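Local coordinates for conserved domain protein (Streptococcus pneumoniae, PDB 4IAJ) that is of unknown function but belongs to the DUF4649 family and, in the crystal, joins a second copy of itself by a disulfide and a shared beta sheet, at residues 36-39 and 40-44. Residues are numbered along the deposited sequence; the frame is centred on the assembly and turned at random.
Sequences CLIG and VADYY. With EDO (1,2-ethanediol), chain P.
The backbone N of Gly39 donates a hydrogen bond to Asp42 OD2, at 3.0 Å and with an N-H...O angle of 155°. The N-H comes from above the carboxylate plane, not within it. Asp42 returns a longer bond, from its own N to Gly39 O at 3.3 Å. Its CG stands beside its backbone N (chi1 -74°), which turns the carboxylate back over the start of the turn. The main-chain bond closes a type I beta turn from Gly39 to Asp42, and the side-chain bond clasps the same two residues a second time. Asp42 OD1 lies 3.5 Å from Gly39 CA, where glycine brings no side chain. Ile38 CG2 flanks the other oxygen, 4.0 Å from Asp42 OD2. A second type I turn, from Ala41 to Tyr44, overlaps the first and is closed by Tyr44 N to Ala41 O at 2.8 Å. An ethanediol, probably from the crystallisation liquor, sets C1 over the centre of the Tyr43 ring, 3.5 Å above its plane. Cys36 forms a disulfide with Cys36 of the second subunit, and strand 36-39 pairs antiparallel with a strand of that subunit. The overlapping turns then carry the chain from strand 36-39, which follows helix 26-35, toward strand 46-51.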
ATOM      1  N   CYS B  36       8.113   2.691   9.696  1.00 23.07           N
ATOM      2  CA  CYS B  36       7.557   2.137   8.457  1.00 23.57           C
ATOM      3  C   CYS B  36       6.053   1.916   8.556  1.00 21.61           C
ATOM      4  O   CYS B  36       5.536   1.356   9.527  1.00 21.28           O
ATOM      5  CB  CYS B  36       8.229   0.820   8.024  1.00 22.65           C
ATOM      6  SG  CYS B  36      10.024   0.880   7.854  1.00 25.86           S
ATOM      7  N   LEU B  37       5.346   2.415   7.560  1.00 20.11           N
ATOM      8  CA  LEU B  37       3.956   2.049   7.358  1.00 20.34           C
ATOM      9  C   LEU B  37       3.919   0.553   7.019  1.00 21.79           C
ATOM     10  O   LEU B  37       3.156  -0.224   7.598  1.00 26.16           O
ATOM     11  CB  LEU B  37       3.329   2.903   6.251  1.00 21.22           C
ATOM     12  CG  LEU B  37       1.838   2.627   6.026  1.00 23.38           C
ATOM     13  CD1 LEU B  37       1.035   2.978   7.269  1.00 24.96           C
ATOM     14  CD2 LEU B  37       1.337   3.379   4.813  1.00 27.74           C
ATOM     15  N   ILE B  38       4.759   0.163   6.077  1.00 19.40           N
ATOM     16  CA  ILE B  38       5.022  -1.245   5.764  1.00 19.21           C
ATOM     17  C   ILE B  38       6.511  -1.390   5.538  1.00 19.06           C
ATOM     18  O   ILE B  38       7.091  -0.612   4.780  1.00 18.53           O
ATOM     19  CB  ILE B  38       4.306  -1.684   4.481  1.00 19.28           C
ATOM     20  CG1 ILE B  38       2.778  -1.535   4.612  1.00 20.92           C
ATOM     21  CG2 ILE B  38       4.646  -3.134   4.148  1.00 22.68           C
ATOM     22  CD1 ILE B  38       2.065  -1.829   3.317  1.00 23.78           C
ATOM     23  N   GLY B  39       7.130  -2.377   6.177  1.00 18.04           N
ATOM     24  CA  GLY B  39       8.560  -2.626   6.023  1.00 18.20           C
ATOM     25  C   GLY B  39       8.741  -3.522   4.829  1.00 17.50           C
ATOM     26  O   GLY B  39       7.879  -4.380   4.564  1.00 19.71           O
ATOM     27  N   VAL B  40       9.828  -3.310   4.097  1.00 17.55           N
ATOM     28  CA  VAL B  40      10.155  -4.085   2.902  0.50 18.83           C
ATOM     29  C   VAL B  40      10.138  -5.572   3.191  1.00 17.06           C
ATOM     30  O   VAL B  40       9.612  -6.360   2.428  1.00 17.50           O
ATOM     31  CB  VAL B  40      11.567  -3.767   2.341  0.50 20.35           C
ATOM     32  CG1 VAL B  40      11.894  -4.662   1.143  0.50 20.51           C
ATOM     33  CG2 VAL B  40      11.690  -2.313   1.937  0.50 21.48           C
ATOM     34  N   ALA B  41      10.724  -5.934   4.319  1.00 18.46           N
ATOM     35  CA  ALA B  41      10.976  -7.348   4.637  1.00 17.88           C
ATOM     36  C   ALA B  41       9.860  -8.052   5.404  1.00 17.92           C
ATOM     37  O   ALA B  41      10.024  -9.223   5.742  1.00 17.40           O
ATOM     38  CB  ALA B  41      12.260  -7.437   5.443  1.00 20.98           C
ATOM     39  N   ASP B  42       8.751  -7.356   5.686  1.00 17.94           N
ATOM     40  CA  ASP B  42       7.730  -7.841   6.638  1.00 19.28           C
ATOM     41  C   ASP B  42       7.177  -9.229   6.371  1.00 18.64           C
ATOM     42  O   ASP B  42       6.799  -9.907   7.309  1.00 20.19           O
ATOM     43  CB  ASP B  42       6.533  -6.880   6.723  1.00 21.35           C
ATOM     44  CG  ASP B  42       6.861  -5.610   7.492  1.00 20.53           C
ATOM     45  OD1 ASP B  42       7.997  -5.489   8.009  1.00 19.99           O
ATOM     46  OD2 ASP B  42       5.991  -4.733   7.546  1.00 25.85           O
ATOM     47  N   TYR B  43       7.081  -9.642   5.116  1.00 17.15           N
ATOM     48  CA  TYR B  43       6.534 -10.993   4.843  1.00 18.13           C
ATOM     49  C   TYR B  43       7.639 -12.019   4.594  1.00 19.34           C
ATOM     50  O   TYR B  43       7.384 -13.105   4.100  1.00 22.31           O
ATOM     51  CB  TYR B  43       5.594 -10.944   3.655  1.00 20.60           C
ATOM     52  CG  TYR B  43       4.260 -10.363   3.993  1.00 21.29           C
ATOM     53  CD1 TYR B  43       4.022  -8.989   3.904  1.00 24.13           C
ATOM     54  CD2 TYR B  43       3.243 -11.180   4.411  1.00 21.22           C
ATOM     55  CE1 TYR B  43       2.779  -8.468   4.224  1.00 23.47           C
ATOM     56  CE2 TYR B  43       1.999 -10.686   4.713  1.00 23.19           C
ATOM     57  CZ  TYR B  43       1.767  -9.335   4.634  1.00 22.79           C
ATOM     58  OH  TYR B  43       0.512  -8.880   4.955  1.00 24.66           O
ATOM     59  N   TYR B  44       8.882 -11.686   4.919  1.00 18.98           N
ATOM     60  CA  TYR B  44       9.955 -12.598   4.600  1.00 18.12           C
ATOM     61  C   TYR B  44      10.197 -13.499   5.798  1.00 21.13           C
ATOM     62  O   TYR B  44      10.146 -13.039   6.940  1.00 18.21           O
ATOM     63  CB  TYR B  44      11.216 -11.843   4.242  1.00 20.16           C
ATOM     64  CG  TYR B  44      11.264 -11.194   2.866  1.00 20.50           C
ATOM     65  CD1 TYR B  44      10.651 -11.767   1.755  1.00 23.96           C
ATOM     66  CD2 TYR B  44      12.030 -10.061   2.665  1.00 20.97           C
ATOM     67  CE1 TYR B  44      10.752 -11.186   0.501  1.00 22.98           C
ATOM     68  CE2 TYR B  44      12.153  -9.483   1.411  1.00 24.36           C
ATOM     69  CZ  TYR B  44      11.523 -10.050   0.335  1.00 21.17           C
ATOM     70  OH  TYR B  44      11.678  -9.519  -0.914  1.00 23.65           O
TER
HETATM   71  C1  EDO P 203       3.565  -9.993   7.869  1.00 40.29           C
HETATM   72  O1  EDO P 203       4.038 -10.749   8.991  1.00 31.48           O
HETATM   73  C2  EDO P 203       3.173  -8.560   8.235  1.00 38.88           C
HETATM   74  O2  EDO P 203       3.631  -8.162   9.537  1.00 34.74           O